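Local structure of aminofutalosine deaminase (Helicobacter pylori, 7LKK) at residues Glu17-Ser22 and Val39-Lys44; Val46-Tyr51 and Ile379-Arg384. The protein deaminates aminofutalosine in the menaquinone pathway, as an iron-bound metallo-dependent hydrolase of the amidohydrolase family. All blocks are in the same frame, centred on the assembly; numbering follows the deposited sequence.

From the N terminus, strand 17-21 opens a four-stranded mixed sheet, and interaction 1 closes a loop, with strands 23-25 and 33-34 inside it, when the chain returns as strand 37-41 and pairs with it antiparallel. The next strand, 45-50, is the outer neighbour of 37-41 in the same sheet, and from it interaction 2 makes a much longer closure, with 327 residues between segments 46-51 and 379-384. The two contacts follow in series, neither nested nor crossed, with centres about 7 Å apart. Val40 connects them, since its backbone probably bonds to Val46 and Glu47 across a classic beta bulge. Together they tie the N-terminal sheet to the loop leading into strand 387-391, well away from the iron site.

Interaction 1. Residues Glu17-Ser22 and Val39-Lys44; sequences EIIGAS and VVFDEK
Strands 17-21 and 39-41 run antiparallel at 152°, their axes 4.9 Å apart at closest approach, and form inner strands of the four-stranded N-terminal sheet that accompanies the amidohydrolase barrel. Glu17-Phe41 and Ile19-Val39 are the hydrogen-bonded pairs, each joined by two N-H...O bonds; the shortest runs from Val39 N to Ile19 O at 2.8 Å. Between them, Ile18 and Val40 form a non-hydrogen-bonded pair with CA atoms 4.5 Å apart, where Ile18 CG1 lies against Val40 CG2 at 3.6 Å. Leu54 of helix 51-57 packs on both of these side chains. The other face carries Glu17, Ile19, Val39 and Phe41. With chi1 at 64°, Phe41 CG stands between its own backbone N and carbonyl carbon, and the ring reaches back over the neighbouring strand. Ile19 crosses it at about a right angle, its CG1 3.5 Å from Phe41 CE1, while Leu387 of strand 387-391 touches both residues. Glu17 extends its aliphatic stem across one ring face, its carboxylate plane turned 22° from the ring. The resulting CH-pi contact places Glu17 CG 3.9 Å from the centroid of the Phe41 ring.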
loop_
_atom_site.group_PDB
_atom_site.type_symbol
_atom_site.label_atom_id
_atom_site.label_comp_id
_atom_site.label_asym_id
_atom_site.label_seq_id
_atom_site.Cartn_x
_atom_site.Cartn_y
_atom_site.Cartn_z
ATOM N N GLU A 17 -8.878 35.098 -10.454
ATOM C CA GLU A 17 -9.714 34.160 -11.188
ATOM C C GLU A 17 -10.500 33.325 -10.187
ATOM O O GLU A 17 -10.270 33.386 -8.977
ATOM C CB GLU A 17 -8.886 33.267 -12.122
ATOM C CG GLU A 17 -7.756 32.527 -11.435
ATOM C CD GLU A 17 -6.977 31.632 -12.384
ATOM O OE1 GLU A 17 -7.606 30.985 -13.249
ATOM O OE2 GLU A 17 -5.737 31.578 -12.265
ATOM N N ILE A 18 -11.443 32.546 -10.708
ATOM C CA ILE A 18 -12.305 31.687 -9.905
ATOM C C ILE A 18 -12.169 30.262 -10.418
ATOM O O ILE A 18 -12.200 30.031 -11.632
ATOM C CB ILE A 18 -13.776 32.143 -9.959
ATOM C CG1 ILE A 18 -13.897 33.632 -9.626
ATOM C CG2 ILE A 18 -14.635 31.314 -9.012
ATOM C CD1 ILE A 18 -15.316 34.167 -9.725
ATOM N N ILE A 19 -12.007 29.313 -9.500
ATOM C CA ILE A 19 -12.065 27.894 -9.825
ATOM C C ILE A 19 -12.985 27.209 -8.827
ATOM O O ILE A 19 -12.968 27.519 -7.631
ATOM C CB ILE A 19 -10.673 27.220 -9.834
ATOM C CG1 ILE A 19 -9.965 27.390 -8.489
ATOM C CG2 ILE A 19 -9.822 27.753 -10.981
ATOM C CD1 ILE A 19 -8.706 26.550 -8.361
ATOM N N GLY A 20 -13.806 26.281 -9.327
ATOM C CA GLY A 20 -14.705 25.536 -8.482
ATOM C C GLY A 20 -14.708 24.060 -8.870
ATOM O O GLY A 20 -14.228 23.684 -9.939
ATOM N N ALA A 21 -15.252 23.251 -7.971
ATOM C CA ALA A 21 -15.333 21.817 -8.204
ATOM C C ALA A 21 -16.534 21.264 -7.455
ATOM O O ALA A 21 -17.072 21.905 -6.547
ATOM C CB ALA A 21 -14.045 21.101 -7.772
ATOM N N SER A 22 -16.946 20.054 -7.848
ATOM C CA SER A 22 -18.088 19.411 -7.204
ATOM C C SER A 22 -17.845 19.200 -5.718
ATOM O O SER A 22 -18.790 19.228 -4.922
ATOM C CB SER A 22 -18.390 18.074 -7.882
ATOM O OG SER A 22 -18.611 18.241 -9.270
ATOM N N VAL A 39 -13.366 29.164 -5.364
ATOM C CA VAL A 39 -12.332 29.970 -4.720
ATOM C C VAL A 39 -11.915 31.084 -5.671
ATOM O O VAL A 39 -11.603 30.825 -6.838
ATOM C CB VAL A 39 -11.104 29.124 -4.325
ATOM C CG1 VAL A 39 -9.997 30.018 -3.786
ATOM C CG2 VAL A 39 -11.485 28.064 -3.301
ATOM N N VAL A 40 -11.918 32.320 -5.176
ATOM C CA VAL A 40 -11.326 33.453 -5.878
ATOM C C VAL A 40 -9.912 33.634 -5.352
ATOM O O VAL A 40 -9.693 33.641 -4.133
ATOM C CB VAL A 40 -12.150 34.737 -5.679
ATOM C CG1 VAL A 40 -11.532 35.888 -6.461
ATOM C CG2 VAL A 40 -13.587 34.520 -6.104
ATOM N N PHE A 41 -8.950 33.777 -6.259
ATOM C CA PHE A 41 -7.563 33.874 -5.834
ATOM C C PHE A 41 -6.748 34.650 -6.856
ATOM O O PHE A 41 -7.001 34.580 -8.061
ATOM C CB PHE A 41 -6.944 32.484 -5.622
ATOM C CG PHE A 41 -6.867 31.648 -6.875
ATOM C CD1 PHE A 41 -7.971 30.940 -7.324
ATOM C CD2 PHE A 41 -5.685 31.557 -7.593
ATOM C CE1 PHE A 41 -7.899 30.170 -8.471
ATOM C CE2 PHE A 41 -5.606 30.786 -8.740
ATOM C CZ PHE A 41 -6.714 30.090 -9.178
ATOM N N ASP A 42 -5.772 35.404 -6.349
ATOM C CA ASP A 42 -4.679 35.902 -7.171
ATOM C C ASP A 42 -3.434 35.119 -6.771
ATOM O O ASP A 42 -3.346 33.919 -7.045
ATOM C CB ASP A 42 -4.484 37.411 -6.991
ATOM C CG ASP A 42 -4.730 37.872 -5.565
ATOM O OD1 ASP A 42 -4.274 37.188 -4.626
ATOM O OD2 ASP A 42 -5.380 38.924 -5.382
ATOM N N GLU A 43 -2.491 35.765 -6.084
ATOM C CA GLU A 43 -1.411 35.020 -5.450
ATOM C C GLU A 43 -1.844 34.415 -4.122
ATOM O O GLU A 43 -1.261 33.415 -3.688
ATOM C CB GLU A 43 -0.188 35.917 -5.240
ATOM C CG GLU A 43 0.569 36.240 -6.520
ATOM C CD GLU A 43 0.159 37.570 -7.121
ATOM O OE1 GLU A 43 -0.813 38.175 -6.621
ATOM O OE2 GLU A 43 0.802 38.008 -8.097
ATOM N N LYS A 44 -2.852 34.994 -3.478
ATOM C CA LYS A 44 -3.416 34.475 -2.245
ATOM C C LYS A 44 -4.877 34.119 -2.479
ATOM O O LYS A 44 -5.491 34.547 -3.460
ATOM C CB LYS A 44 -3.307 35.494 -1.102
ATOM C CG LYS A 44 -1.910 36.059 -0.880
ATOM C CD LYS A 44 -0.968 35.004 -0.326
ATOM C CE LYS A 44 0.243 35.644 0.341
ATOM N NZ LYS A 44 1.342 35.898 -0.630
#

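Interaction 2. Residues Val46-Tyr51 and Ile379-Arg384; sequences VEIGDY and IETNKR
With chi1 at -52°, Ile48 sets CG1 beside its backbone N, and the nearly extended chi2 of 158° carries CD1 on to Ile379. There chi1 of -66° turns the CG2 branch, anti to the Ile379 backbone N, to meet it. The two side chains pass at a slant, Ile48 CD1 lying 3.7 Å from Ile379 CG2. Ile48 CD1 also lies against the loop backbone, 3.4 Å from Ile379 O and 3.7 Å from Glu380 CA. One terminal carbon therefore meets both a side chain and the main chain of the loop. Further along, Thr381 adds a second point through its methyl: Thr381 CG2 approaches Val46 O at 3.4 Å, a van der Waals contact. No hydrogen bond spans the two segments, which leaves the junction to packing. The loop nevertheless has an ordered shape of its own, because Glu380 to Lys383 form a type II beta turn closed by Lys383 N to Glu380 O at 3.1 Å. On strand 45-50, Glu47 points away from this loop; its carboxylate hydrogen-bonds Tyr58 OH and forms a salt bridge with Lys57. The contact thus fastens the outer strand 45-50 of the N-terminal sheet to the surface loop between helix 366-371 and strand 387-391; Ile379 continues inward onto Val39 of strand 37-41, and Asp50 caps helix 51-57 at the far end of the strand.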
loop_
_atom_site.group_PDB
_atom_site.type_symbol
_atom_site.label_atom_id
_atom_site.label_comp_id
_atom_site.label_asym_id
_atom_site.label_seq_id
_atom_site.Cartn_x
_atom_site.Cartn_y
_atom_site.Cartn_z
ATOM N N VAL A 46 -8.515 34.777 -1.984
ATOM C CA VAL A 46 -9.219 36.033 -1.752
ATOM C C VAL A 46 -10.596 35.806 -1.141
ATOM O O VAL A 46 -10.966 36.465 -0.169
ATOM C CB VAL A 46 -9.317 36.840 -3.067
ATOM C CG1 VAL A 46 -10.234 38.033 -2.889
ATOM C CG2 VAL A 46 -7.935 37.293 -3.515
ATOM N N GLU A 47 -11.363 34.865 -1.687
ATOM C CA GLU A 47 -12.726 34.643 -1.229
ATOM C C GLU A 47 -13.140 33.210 -1.530
ATOM O O GLU A 47 -12.742 32.632 -2.545
ATOM C CB GLU A 47 -13.701 35.629 -1.885
ATOM C CG GLU A 47 -15.096 35.624 -1.283
ATOM C CD GLU A 47 -15.956 36.764 -1.794
ATOM O OE1 GLU A 47 -15.399 37.840 -2.098
ATOM O OE2 GLU A 47 -17.187 36.584 -1.888
ATOM N N ILE A 48 -13.948 32.646 -0.634
ATOM C CA ILE A 48 -14.497 31.304 -0.776
ATOM C C ILE A 48 -16.015 31.398 -0.716
ATOM O O ILE A 48 -16.565 32.224 0.020
ATOM C CB ILE A 48 -13.963 30.352 0.316
ATOM C CG1 ILE A 48 -12.436 30.393 0.359
ATOM C CG2 ILE A 48 -14.446 28.926 0.082
ATOM C CD1 ILE A 48 -11.855 29.947 1.682
ATOM N N GLY A 49 -16.691 30.558 -1.492
ATOM C CA GLY A 49 -18.142 30.555 -1.473
ATOM C C GLY A 49 -18.688 29.608 -2.516
ATOM O O GLY A 49 -17.942 28.949 -3.248
ATOM N N ASP A 50 -20.018 29.533 -2.556
ATOM C CA ASP A 50 -20.697 28.783 -3.605
ATOM C C ASP A 50 -20.240 29.276 -4.971
ATOM O O ASP A 50 -20.161 30.483 -5.213
ATOM C CB ASP A 50 -22.213 28.933 -3.463
ATOM C CG ASP A 50 -22.971 28.285 -4.602
ATOM O OD1 ASP A 50 -23.040 27.038 -4.639
ATOM O OD2 ASP A 50 -23.494 29.024 -5.465
ATOM N N TYR A 51 -19.931 28.332 -5.862
ATOM C CA TYR A 51 -19.304 28.700 -7.129
ATOM C C TYR A 51 -20.222 29.576 -7.971
ATOM O O TYR A 51 -19.792 30.600 -8.514
ATOM C CB TYR A 51 -18.895 27.452 -7.909
ATOM C CG TYR A 51 -18.346 27.782 -9.276
ATOM C CD1 TYR A 51 -17.046 28.246 -9.429
ATOM C CD2 TYR A 51 -19.129 27.642 -10.414
ATOM C CE1 TYR A 51 -16.541 28.556 -10.678
ATOM C CE2 TYR A 51 -18.632 27.948 -11.665
ATOM C CZ TYR A 51 -17.340 28.405 -11.792
ATOM O OH TYR A 51 -16.848 28.710 -13.039
ATOM N N ILE A 379 -7.587 25.856 2.573
ATOM C CA ILE A 379 -8.351 26.766 1.727
ATOM C C ILE A 379 -9.013 27.778 2.655
ATOM O O ILE A 379 -10.083 27.529 3.217
ATOM C CB ILE A 379 -9.368 26.022 0.858
ATOM C CG1 ILE A 379 -8.640 25.131 -0.147
ATOM C CG2 ILE A 379 -10.262 27.007 0.119
ATOM C CD1 ILE A 379 -9.556 24.407 -1.107
ATOM N N GLU A 380 -8.359 28.926 2.821
ATOM C CA GLU A 380 -8.813 29.972 3.720
ATOM C C GLU A 380 -8.283 31.298 3.199
ATOM O O GLU A 380 -7.173 31.356 2.662
ATOM C CB GLU A 380 -8.333 29.715 5.155
ATOM C CG GLU A 380 -8.876 30.681 6.198
ATOM C CD GLU A 380 -8.308 30.412 7.580
ATOM O OE1 GLU A 380 -7.390 29.572 7.694
ATOM O OE2 GLU A 380 -8.772 31.045 8.553
ATOM N N THR A 381 -9.085 32.353 3.344
ATOM C CA THR A 381 -8.688 33.666 2.851
ATOM C C THR A 381 -7.364 34.093 3.473
ATOM O O THR A 381 -7.112 33.854 4.658
ATOM C CB THR A 381 -9.772 34.704 3.153
ATOM O OG1 THR A 381 -9.950 34.818 4.571
ATOM C CG2 THR A 381 -11.092 34.298 2.510
ATOM N N ASN A 382 -6.506 34.692 2.646
ATOM C CA ASN A 382 -5.172 35.211 2.942
ATOM C C ASN A 382 -4.110 34.115 2.924
ATOM O O ASN A 382 -2.925 34.429 3.042
ATOM C CB ASN A 382 -5.089 35.970 4.282
ATOM C CG ASN A 382 -6.086 37.108 4.365
ATOM O OD1 ASN A 382 -6.308 37.825 3.390
ATOM N ND2 ASN A 382 -6.700 37.274 5.530
ATOM N N LYS A 383 -4.481 32.845 2.793
ATOM C CA LYS A 383 -3.484 31.808 2.585
ATOM C C LYS A 383 -2.987 31.842 1.144
ATOM O O LYS A 383 -3.615 32.426 0.257
ATOM C CB LYS A 383 -4.056 30.429 2.913
ATOM C CG LYS A 383 -4.573 30.288 4.333
ATOM C CD LYS A 383 -3.505 29.735 5.256
ATOM C CE LYS A 383 -3.979 29.713 6.701
ATOM N NZ LYS A 383 -2.852 29.458 7.644
ATOM N N ARG A 384 -1.835 31.214 0.918
ATOM C CA ARG A 384 -1.301 31.119 -0.432
ATOM C C ARG A 384 -2.263 30.355 -1.334
ATOM O O ARG A 384 -2.955 29.428 -0.903
ATOM C CB ARG A 384 0.061 30.423 -0.425
ATOM C CG ARG A 384 1.186 31.237 0.196
ATOM C CD ARG A 384 2.464 30.416 0.237
ATOM N NE ARG A 384 2.660 29.688 -1.015
ATOM C CZ ARG A 384 3.391 30.132 -2.032
ATOM N NH1 ARG A 384 4.012 31.301 -1.948
ATOM N NH2 ARG A 384 3.506 29.404 -3.133
#